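Local atomic coordinates of type C neurotoxin (Clostridium botulinum, PDB entry 3PME), a protein that is the receptor-binding domain of a botulinum C/D mosaic neurotoxin and probably attaches the toxin to nerve-cell membranes, with gangliosides and phosphatidylethanolamine as likely partners. Residues A64-S69 with V173-T178; N117-S122 with I167-E172; K364-L369 with A388-E393; A370-P375 with N382-V387. All blocks are in the same frame, centred on the assembly; numbering follows the deposited sequence.

Interaction 1: A64-S69 with V173-T178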
# COMPACT_ATOMS: atom_id res chain seq x y z
N ALA A 64 -5.52 19.48 27.08
CA ALA A 64 -4.83 18.23 27.39
C ALA A 64 -3.69 17.95 26.42
O ALA A 64 -2.85 17.10 26.70
CB ALA A 64 -5.81 17.07 27.39
N ILE A 65 -3.68 18.65 25.28
CA ILE A 65 -2.66 18.44 24.25
C ILE A 65 -1.25 18.62 24.80
O ILE A 65 -0.30 18.00 24.34
CB ILE A 65 -2.84 19.41 23.05
CG1 ILE A 65 -2.11 18.87 21.82
CG2 ILE A 65 -2.35 20.80 23.38
CD1 ILE A 65 -2.77 17.68 21.20
N TYR A 66 -1.12 19.47 25.82
CA TYR A 66 0.18 19.69 26.41
C TYR A 66 0.59 18.53 27.33
O TYR A 66 1.76 18.41 27.69
CB TYR A 66 0.23 21.02 27.15
CG TYR A 66 1.05 22.08 26.45
CD1 TYR A 66 2.42 21.92 26.29
CD2 TYR A 66 0.47 23.24 25.96
CE1 TYR A 66 3.19 22.88 25.67
CE2 TYR A 66 1.22 24.21 25.32
CZ TYR A 66 2.58 24.02 25.18
OH TYR A 66 3.35 24.98 24.55
N GLU A 67 -0.37 17.69 27.70
CA GLU A 67 -0.07 16.53 28.54
C GLU A 67 -0.06 15.23 27.73
O GLU A 67 0.77 14.35 27.97
CB GLU A 67 -1.10 16.40 29.66
CG GLU A 67 -1.36 17.69 30.42
CD GLU A 67 -2.63 17.63 31.26
OE1 GLU A 67 -2.92 16.55 31.82
OE2 GLU A 67 -3.34 18.65 31.34
N ASN A 68 -0.98 15.11 26.79
CA ASN A 68 -1.08 13.89 25.99
C ASN A 68 -1.66 14.14 24.60
O ASN A 68 -2.58 14.94 24.44
CB ASN A 68 -1.89 12.81 26.72
CG ASN A 68 -3.15 13.35 27.38
OD1 ASN A 68 -3.92 14.10 26.77
ND2 ASN A 68 -3.38 12.94 28.63
N SER A 69 -1.12 13.46 23.60
CA SER A 69 -1.59 13.65 22.24
C SER A 69 -1.31 12.42 21.41
O SER A 69 -0.54 11.55 21.82
CB SER A 69 -0.85 14.82 21.59
OG SER A 69 0.51 14.46 21.40
N VAL A 173 8.76 21.57 26.97
CA VAL A 173 8.58 21.63 25.52
C VAL A 173 7.60 22.76 25.23
O VAL A 173 6.52 22.81 25.82
CB VAL A 173 8.04 20.30 24.95
CG1 VAL A 173 7.71 20.46 23.48
CG2 VAL A 173 9.05 19.17 25.16
N LYS A 174 7.99 23.68 24.36
CA LYS A 174 7.11 24.76 23.94
C LYS A 174 6.56 24.36 22.59
O LYS A 174 7.31 24.33 21.61
CB LYS A 174 7.90 26.08 23.83
CG LYS A 174 7.14 27.26 23.24
CD LYS A 174 5.97 27.67 24.10
CE LYS A 174 5.27 28.91 23.55
NZ LYS A 174 4.74 28.65 22.16
N LEU A 175 5.28 24.02 22.55
CA LEU A 175 4.62 23.67 21.29
C LEU A 175 4.33 24.93 20.52
O LEU A 175 4.10 25.99 21.10
CB LEU A 175 3.30 22.94 21.54
CG LEU A 175 3.41 21.59 22.24
CD1 LEU A 175 2.04 21.07 22.61
CD2 LEU A 175 4.18 20.59 21.37
N ASP A 176 4.33 24.81 19.20
CA ASP A 176 3.98 25.92 18.33
C ASP A 176 2.68 25.64 17.58
O ASP A 176 2.36 24.48 17.28
CB ASP A 176 5.10 26.19 17.35
CG ASP A 176 5.01 27.57 16.74
OD1 ASP A 176 5.29 28.55 17.46
OD2 ASP A 176 4.63 27.68 15.56
N LYS A 177 1.95 26.70 17.26
CA LYS A 177 0.66 26.57 16.59
C LYS A 177 0.80 26.32 15.08
O LYS A 177 -0.17 25.98 14.42
CB LYS A 177 -0.19 27.82 16.82
CG LYS A 177 0.31 29.03 16.05
CD LYS A 177 -0.31 30.30 16.58
CE LYS A 177 0.07 31.50 15.73
NZ LYS A 177 -0.45 31.37 14.35
N THR A 178 2.01 26.49 14.55
CA THR A 178 2.24 26.33 13.11
C THR A 178 2.88 24.97 12.79
O THR A 178 3.82 24.55 13.47
CB THR A 178 3.14 27.44 12.56
OG1 THR A 178 2.53 28.71 12.82
CG2 THR A 178 3.33 27.28 11.05
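Y66 reaches from a short 3-10 segment to the loop at V173-L175, and its ring carries most of the contact. Its chi1 of -108° lies well off the staggered positions; this torsion sets the ring beside L175. From CB outward, Y66 CG is the first atom to touch the loop, 4.1 Å from L175 CD1. CD1 of Y66 lies a little closer to the same methyl, which sits over the middle of the ring in a CH-pi contact: L175 CD1 is 3.8 Å from the Y66 ring centroid and 13° off the ring normal. CE1 is pinched from two directions, by V173 O in the ring plane at the edge (Y66 CE1 to V173 O, 3.3 Å) and by L175 CG from over the face. CZ rests against L175 CB. At the tip, OH accepts the backbone N-H of L175 (L175 N to Y66 OH, 2.9 Å, 145° at the hydrogen), and the aliphatic K174 CD passes nearby. I65 adds a looser touch of CG2 on L175 CD1. Both sides are braced internally: A64 O takes the N-H groups of E67 and N68, while K174, bent at chi2 and chi4, curls its NZ back to L175 O at 2.9 Å. Farther along, D176 OD2 receives T178 N in an Asx turn. The contact lies at the surface, where the turn leading into strand 68-77 meets the loop leading into strand 178-181, a loop-to-loop contact in the concanavalin-like beta sandwich of the N-terminal receptor-binding region.

Interaction 2: N117-S122 with I167-E172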
# COMPACT_ATOMS: atom_id res chain seq x y z
N ASN A 117 15.89 23.55 25.85
CA ASN A 117 17.35 23.55 25.88
C ASN A 117 17.95 22.87 24.65
O ASN A 117 19.15 22.60 24.61
CB ASN A 117 17.87 22.89 27.16
CG ASN A 117 17.53 23.68 28.39
OD1 ASN A 117 17.09 23.14 29.40
ND2 ASN A 117 17.72 24.99 28.31
N ARG A 118 17.11 22.58 23.67
CA ARG A 118 17.53 21.90 22.45
C ARG A 118 17.91 20.43 22.66
O ARG A 118 18.47 19.80 21.78
CB ARG A 118 18.67 22.66 21.77
CG ARG A 118 18.25 24.04 21.29
CD ARG A 118 19.36 24.75 20.53
NE ARG A 118 18.82 25.59 19.47
CZ ARG A 118 18.43 25.14 18.28
NH1 ARG A 118 18.52 23.84 18.01
NH2 ARG A 118 17.95 25.97 17.37
N LYS A 119 17.60 19.89 23.84
CA LYS A 119 17.73 18.46 24.06
C LYS A 119 16.55 17.77 23.38
O LYS A 119 15.43 18.26 23.42
CB LYS A 119 17.75 18.16 25.56
CG LYS A 119 17.80 16.68 25.92
CD LYS A 119 17.73 16.48 27.44
CE LYS A 119 17.64 15.00 27.80
NZ LYS A 119 17.38 14.78 29.25
N TYR A 120 16.79 16.63 22.73
CA TYR A 120 15.69 15.97 22.04
C TYR A 120 15.67 14.46 22.27
O TYR A 120 16.67 13.85 22.68
CB TYR A 120 15.71 16.27 20.54
CG TYR A 120 16.86 15.64 19.81
CD1 TYR A 120 18.09 16.26 19.74
CD2 TYR A 120 16.70 14.41 19.19
CE1 TYR A 120 19.14 15.68 19.06
CE2 TYR A 120 17.75 13.82 18.50
CZ TYR A 120 18.96 14.46 18.45
OH TYR A 120 20.01 13.88 17.78
N LYS A 121 14.51 13.88 22.03
CA LYS A 121 14.34 12.42 22.01
C LYS A 121 13.73 12.06 20.67
O LYS A 121 13.04 12.88 20.06
CB LYS A 121 13.40 11.97 23.13
CG LYS A 121 13.89 12.30 24.54
CD LYS A 121 15.23 11.64 24.82
CE LYS A 121 15.61 11.76 26.29
NZ LYS A 121 14.95 10.70 27.11
N SER A 122 13.98 10.85 20.20
CA SER A 122 13.45 10.45 18.90
C SER A 122 12.91 9.03 18.89
O SER A 122 13.33 8.17 19.67
CB SER A 122 14.52 10.61 17.83
OG SER A 122 15.60 9.74 18.06
N ILE A 167 10.22 10.42 27.56
CA ILE A 167 10.23 11.87 27.40
C ILE A 167 9.97 12.61 28.71
O ILE A 167 10.05 13.83 28.77
CB ILE A 167 9.22 12.36 26.32
CG1 ILE A 167 7.80 11.90 26.65
CG2 ILE A 167 9.64 11.89 24.93
CD1 ILE A 167 6.73 12.56 25.80
N GLU A 168 9.67 11.84 29.76
CA GLU A 168 9.37 12.43 31.06
C GLU A 168 10.58 13.16 31.60
O GLU A 168 10.46 14.01 32.49
CB GLU A 168 8.94 11.33 32.04
CG GLU A 168 8.38 11.86 33.35
CD GLU A 168 8.17 10.76 34.38
OE1 GLU A 168 8.71 9.65 34.19
OE2 GLU A 168 7.45 11.01 35.38
N ASP A 169 11.76 12.84 31.07
CA ASP A 169 13.00 13.45 31.52
C ASP A 169 13.42 14.69 30.71
O ASP A 169 14.41 15.35 31.05
CB ASP A 169 14.13 12.41 31.52
CG ASP A 169 14.35 11.76 30.16
OD1 ASP A 169 13.37 11.57 29.41
OD2 ASP A 169 15.51 11.42 29.84
N LEU A 170 12.71 15.00 29.64
CA LEU A 170 12.96 16.25 28.93
C LEU A 170 12.59 17.40 29.86
O LEU A 170 11.79 17.23 30.78
CB LEU A 170 12.12 16.36 27.65
CG LEU A 170 12.57 15.53 26.44
CD1 LEU A 170 11.59 15.70 25.27
CD2 LEU A 170 13.97 15.90 26.02
N ASP A 171 13.15 18.57 29.61
CA ASP A 171 12.65 19.76 30.27
C ASP A 171 11.47 20.29 29.46
O ASP A 171 10.90 19.56 28.65
CB ASP A 171 13.77 20.77 30.46
CG ASP A 171 14.83 20.26 31.43
OD1 ASP A 171 14.44 19.84 32.54
OD2 ASP A 171 16.03 20.25 31.09
N GLU A 172 11.07 21.54 29.70
CA GLU A 172 9.87 22.06 29.07
C GLU A 172 9.89 21.96 27.54
O GLU A 172 10.91 22.25 26.90
CB GLU A 172 9.62 23.51 29.49
CG GLU A 172 9.27 23.70 30.96
CD GLU A 172 10.47 24.00 31.84
OE1 GLU A 172 11.61 23.65 31.47
OE2 GLU A 172 10.26 24.59 32.92
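K121 and D169 form the firm end of this contact. The ammonium NZ of K121 sits in the fork of the carboxylate, 2.9 Å from both D169 OD1 and D169 OD2, and each oxygen offers its syn lone pair. Bends at chi2 and chi4 bring NZ round to that position, where R166 O accepts a further hydrogen bond from it. Nearer the backbone the packing is apolar: L170 CD2 lies 3.9 Å from K121 CG and equally close to K119 CG, lodged between the stems of the two lysines, with K119 O also against it. I167 CG2 meets K121 CB at 4.2 Å, and M153 of strand 152-157 touches both I167 and K121.

Toward solvent the grip slackens. K119, extended along its whole length, crosses D169 at about a right angle, and K119 NZ makes a long salt bridge to D169 OD2, 3.9 Å away. At the exposed end N117 OD1 and D171 OD2 stand 3.5 Å apart, with amide and carboxylate planes 83° to each other; D115 accepts the backbone N-H groups of both residues there. L170 N bonds to I167 O at 3.0 Å, closing a type I beta turn that presents D169 to the lysines. Together K119, K121 and D169 make a salt-bridge network holding a beta-turn loop against the start of strand 120-126 and the residue before it, in the concanavalin-like sandwich.

Interaction 3: K364-L369 with A388-E393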
# COMPACT_ATOMS: atom_id res chain seq x y z
N LYS A 364 -16.90 -25.93 -10.39
CA LYS A 364 -16.47 -26.28 -9.03
C LYS A 364 -15.87 -25.03 -8.40
O LYS A 364 -15.42 -24.14 -9.12
CB LYS A 364 -15.42 -27.40 -9.04
CG LYS A 364 -15.91 -28.74 -9.58
CD LYS A 364 -14.80 -29.78 -9.52
CE LYS A 364 -15.17 -31.05 -10.29
NZ LYS A 364 -16.37 -31.71 -9.72
N ASN A 365 -15.87 -24.97 -7.08
CA ASN A 365 -15.23 -23.86 -6.40
C ASN A 365 -13.73 -24.06 -6.37
O ASN A 365 -13.24 -25.06 -5.84
CB ASN A 365 -15.76 -23.71 -4.97
CG ASN A 365 -17.18 -23.17 -4.93
OD1 ASN A 365 -18.05 -23.73 -4.27
ND2 ASN A 365 -17.42 -22.09 -5.65
N THR A 366 -13.00 -23.11 -6.95
CA THR A 366 -11.55 -23.18 -6.91
C THR A 366 -10.94 -21.88 -6.41
O THR A 366 -11.60 -20.84 -6.35
CB THR A 366 -10.95 -23.46 -8.30
OG1 THR A 366 -11.34 -22.43 -9.20
CG2 THR A 366 -11.41 -24.82 -8.85
N MET A 367 -9.67 -21.97 -6.05
CA MET A 367 -8.90 -20.82 -5.63
C MET A 367 -7.60 -20.85 -6.41
O MET A 367 -7.02 -21.91 -6.61
CB MET A 367 -8.58 -20.87 -4.13
CG MET A 367 -7.82 -19.64 -3.65
SD MET A 367 -7.50 -19.57 -1.88
CE MET A 367 -6.49 -21.00 -1.69
N LEU A 368 -7.12 -19.69 -6.85
CA LEU A 368 -5.84 -19.67 -7.55
C LEU A 368 -4.67 -19.74 -6.58
O LEU A 368 -4.65 -19.05 -5.55
CB LEU A 368 -5.71 -18.42 -8.42
CG LEU A 368 -6.79 -18.20 -9.48
CD1 LEU A 368 -6.36 -17.08 -10.42
CD2 LEU A 368 -7.02 -19.48 -10.25
N LEU A 369 -3.69 -20.58 -6.91
CA LEU A 369 -2.43 -20.54 -6.19
C LEU A 369 -1.26 -20.79 -7.14
O LEU A 369 -1.47 -21.08 -8.32
CB LEU A 369 -2.43 -21.52 -5.01
CG LEU A 369 -2.73 -22.99 -5.28
CD1 LEU A 369 -1.53 -23.70 -5.88
CD2 LEU A 369 -3.12 -23.68 -3.98
N ALA A 388 -5.73 -23.27 -10.69
CA ALA A 388 -6.96 -23.19 -9.92
C ALA A 388 -7.16 -24.55 -9.24
O ALA A 388 -7.17 -25.58 -9.91
CB ALA A 388 -8.14 -22.87 -10.83
N VAL A 389 -7.29 -24.55 -7.91
CA VAL A 389 -7.46 -25.82 -7.19
C VAL A 389 -8.77 -25.89 -6.40
O VAL A 389 -9.25 -24.89 -5.86
CB VAL A 389 -6.28 -26.12 -6.23
CG1 VAL A 389 -4.96 -25.91 -6.94
CG2 VAL A 389 -6.34 -25.24 -4.99
N THR A 390 -9.33 -27.09 -6.31
CA THR A 390 -10.51 -27.30 -5.47
C THR A 390 -10.10 -27.72 -4.06
O THR A 390 -8.93 -27.98 -3.80
CB THR A 390 -11.44 -28.39 -6.05
OG1 THR A 390 -10.78 -29.66 -5.98
CG2 THR A 390 -11.84 -28.07 -7.49
N ASN A 391 -11.08 -27.78 -3.17
CA ASN A 391 -10.83 -28.26 -1.82
C ASN A 391 -9.67 -27.50 -1.19
O ASN A 391 -8.68 -28.08 -0.74
CB ASN A 391 -10.52 -29.76 -1.88
CG ASN A 391 -11.65 -30.55 -2.50
OD1 ASN A 391 -11.57 -30.99 -3.65
ND2 ASN A 391 -12.73 -30.71 -1.74
N TYR A 392 -9.82 -26.18 -1.13
CA TYR A 392 -8.71 -25.31 -0.79
C TYR A 392 -8.77 -24.75 0.62
O TYR A 392 -8.03 -23.83 0.95
CB TYR A 392 -8.65 -24.15 -1.79
CG TYR A 392 -9.96 -23.39 -1.93
CD1 TYR A 392 -10.35 -22.47 -0.98
CD2 TYR A 392 -10.79 -23.60 -3.03
CE1 TYR A 392 -11.54 -21.76 -1.11
CE2 TYR A 392 -11.98 -22.91 -3.16
CZ TYR A 392 -12.35 -21.99 -2.20
OH TYR A 392 -13.54 -21.30 -2.35
N GLU A 393 -9.65 -25.31 1.45
CA GLU A 393 -9.86 -24.79 2.80
C GLU A 393 -8.54 -24.68 3.57
O GLU A 393 -8.31 -23.68 4.28
CB GLU A 393 -10.86 -25.67 3.56
CG GLU A 393 -12.24 -25.79 2.90
CD GLU A 393 -12.29 -26.76 1.71
OE1 GLU A 393 -11.34 -27.55 1.52
OE2 GLU A 393 -13.31 -26.75 0.98
O HOH W 1 -13.57 -26.82 -3.75
O HOH W 2 -14.16 -20.64 -5.01
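This is the open end of the beta hairpin formed by strands 366-373 and 383-389, within the beta-trefoil region of the receptor-binding domain. M367 and V389 are an antiparallel hydrogen-bonded pair: M367 N to V389 O and V389 N to M367 O are both 3.0 Å, the second the straighter at 171°. Next to them L368 and A388 form a non-hydrogen-bonded pair, where L368 CD2 packs on A388 CB; on the side of M367 and V389, L369 CD2 meets V389 CG2 at 3.7 Å.

Beyond T390 the chain turns at N391, and Y392 lays its ring over M367. M367 CB stands above one face, displaced toward the rim, in a CH-pi contact 3.8 Å from the Y392 centroid. SD takes a more oblique line in a Met-aromatic contact, and CE bends round to Y392 CB, a course set by chi3 of 63°. F359 of strand 356-360 also meets the Y392 ring. T390 CG2 abuts T366 CG2 at 3.5 Å, while T390 OG1 donates to N391 OD1 and accepts from the backbone N of C325, a residue of the C321-C325 disulfide.

Two waters link the segments at this end. One donates to N365 O and accepts from N391 N; the other donates to T366 O at 2.9 Å and lies 2.8 Å from Y392 OH.

Interaction 4: A370-P375 with N382-V387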
# COMPACT_ATOMS: atom_id res chain seq x y z
N ALA A 370 -0.04 -20.64 -6.64
CA ALA A 370 1.13 -20.93 -7.47
C ALA A 370 2.03 -21.92 -6.75
O ALA A 370 2.25 -21.81 -5.54
CB ALA A 370 1.89 -19.65 -7.80
N ASP A 371 2.57 -22.87 -7.49
CA ASP A 371 3.45 -23.89 -6.92
C ASP A 371 4.17 -24.56 -8.08
O ASP A 371 3.85 -24.30 -9.26
CB ASP A 371 2.64 -24.91 -6.11
CG ASP A 371 3.50 -25.76 -5.14
OD1 ASP A 371 4.74 -25.62 -5.09
OD2 ASP A 371 2.89 -26.58 -4.42
N ILE A 372 5.12 -25.43 -7.76
CA ILE A 372 5.82 -26.23 -8.75
C ILE A 372 4.97 -27.47 -9.05
O ILE A 372 4.76 -28.32 -8.19
CB ILE A 372 7.22 -26.64 -8.24
CG1 ILE A 372 8.06 -25.38 -8.00
CG2 ILE A 372 7.91 -27.57 -9.21
CD1 ILE A 372 9.33 -25.62 -7.18
N TYR A 373 4.45 -27.53 -10.27
CA TYR A 373 3.62 -28.63 -10.72
C TYR A 373 4.19 -29.22 -12.00
O TYR A 373 5.16 -28.70 -12.57
CB TYR A 373 2.20 -28.13 -11.02
CG TYR A 373 1.33 -27.93 -9.79
CD1 TYR A 373 0.72 -29.01 -9.18
CD2 TYR A 373 1.11 -26.66 -9.26
CE1 TYR A 373 -0.08 -28.84 -8.06
CE2 TYR A 373 0.29 -26.49 -8.15
CZ TYR A 373 -0.29 -27.58 -7.55
OH TYR A 373 -1.10 -27.44 -6.44
N LYS A 374 3.56 -30.29 -12.47
CA LYS A 374 3.75 -30.78 -13.83
C LYS A 374 2.47 -30.43 -14.57
O LYS A 374 1.53 -31.21 -14.59
CB LYS A 374 3.96 -32.30 -13.81
CG LYS A 374 5.23 -32.75 -13.10
CD LYS A 374 5.24 -34.26 -12.94
CE LYS A 374 6.58 -34.77 -12.47
NZ LYS A 374 6.92 -34.16 -11.17
N PRO A 375 2.41 -29.22 -15.16
CA PRO A 375 1.12 -28.67 -15.61
C PRO A 375 0.66 -29.13 -16.99
O PRO A 375 -0.50 -28.88 -17.32
CB PRO A 375 1.37 -27.16 -15.60
CG PRO A 375 2.84 -27.05 -15.95
CD PRO A 375 3.50 -28.23 -15.25
N ASN A 382 8.46 -30.20 -14.93
CA ASN A 382 8.04 -29.34 -13.84
C ASN A 382 8.09 -27.89 -14.27
O ASN A 382 8.94 -27.50 -15.06
CB ASN A 382 8.96 -29.53 -12.63
CG ASN A 382 8.96 -30.96 -12.13
OD1 ASN A 382 7.95 -31.46 -11.63
ND2 ASN A 382 10.10 -31.64 -12.26
N ALA A 383 7.18 -27.08 -13.71
CA ALA A 383 7.16 -25.65 -13.97
C ALA A 383 6.54 -24.94 -12.78
O ALA A 383 5.68 -25.50 -12.10
CB ALA A 383 6.35 -25.36 -15.24
N TYR A 384 6.97 -23.71 -12.52
CA TYR A 384 6.24 -22.86 -11.58
C TYR A 384 4.96 -22.46 -12.30
O TYR A 384 5.02 -21.91 -13.40
CB TYR A 384 7.06 -21.62 -11.23
CG TYR A 384 8.31 -21.89 -10.42
CD1 TYR A 384 9.48 -22.33 -11.03
CD2 TYR A 384 8.33 -21.65 -9.05
CE1 TYR A 384 10.64 -22.55 -10.28
CE2 TYR A 384 9.48 -21.87 -8.29
CZ TYR A 384 10.62 -22.32 -8.93
OH TYR A 384 11.77 -22.53 -8.19
N THR A 385 3.82 -22.75 -11.69
CA THR A 385 2.55 -22.69 -12.43
C THR A 385 1.47 -22.03 -11.59
O THR A 385 1.28 -22.39 -10.42
CB THR A 385 2.07 -24.11 -12.80
OG1 THR A 385 3.14 -24.86 -13.40
CG2 THR A 385 0.87 -24.05 -13.75
N PRO A 386 0.75 -21.06 -12.17
CA PRO A 386 -0.49 -20.59 -11.54
C PRO A 386 -1.60 -21.58 -11.90
O PRO A 386 -1.77 -21.91 -13.08
CB PRO A 386 -0.73 -19.24 -12.22
CG PRO A 386 -0.19 -19.45 -13.64
CD PRO A 386 0.97 -20.43 -13.49
N VAL A 387 -2.32 -22.05 -10.88
CA VAL A 387 -3.35 -23.07 -11.08
C VAL A 387 -4.59 -22.72 -10.28
O VAL A 387 -4.52 -21.98 -9.30
CB VAL A 387 -2.87 -24.49 -10.64
CG1 VAL A 387 -1.79 -25.02 -11.59
CG2 VAL A 387 -2.38 -24.49 -9.19
O HOH W 3 5.85 -30.84 -9.88
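N382 meets K374 just where the beta hairpin of strands 366-373 and 383-389 closes in the beta-trefoil region. Its OD1 receives K374 NZ at 2.9 Å, in the carbonyl plane and on a lone pair, and a water bridges the same OD1 to I372 O. A383 pairs with Y373 through A383 N to Y373 O (2.8 Å) and Y373 N to A383 O (3.0 Å), and its methyl touches P375. Y384 lies opposite I372, the two side chains running the same way; I372 CG1 makes a CH-pi contact over one ring face, 3.9 Å from the Y384 centroid. R247 adds a cation-pi contact to this tyrosine. T385 forms the next hydrogen-bonded pair, T385 N reaching D371 O at 2.9 Å. Its OG1, beside the backbone N at chi1 -49°, donates to A383 O from above the carbonyl plane and lies against the P375 ring, 3.4 Å from P375 CG. P386 faces A370 in a non-hydrogen-bonded pair, with W403 packed on both. V387 closes against Y373: V387 CG2 comes obliquely to the phenol ring, 3.5 Å from Y373 CE2.

How the interactions relate
From the N terminus, 64-69 opens the longest loop, closed when 173-178 returns to it in interaction 1. Nested inside is interaction 2, joining 117-122 to 167-172; as 172 and 173 are consecutive, one loop makes both contacts, their centres 13 Å apart, and ties two sheets of the concanavalin-like region together along its surface. The chain then passes into the trefoil region, where interactions 3 and 4 come after both of the first pair, on the opposite side of the chain's centre, their centres about 54 to 57 Å from those of interactions 1 and 2. Interaction 4 is nested within interaction 3 on one hairpin, and a probable L369 O to V387 N bond joins them.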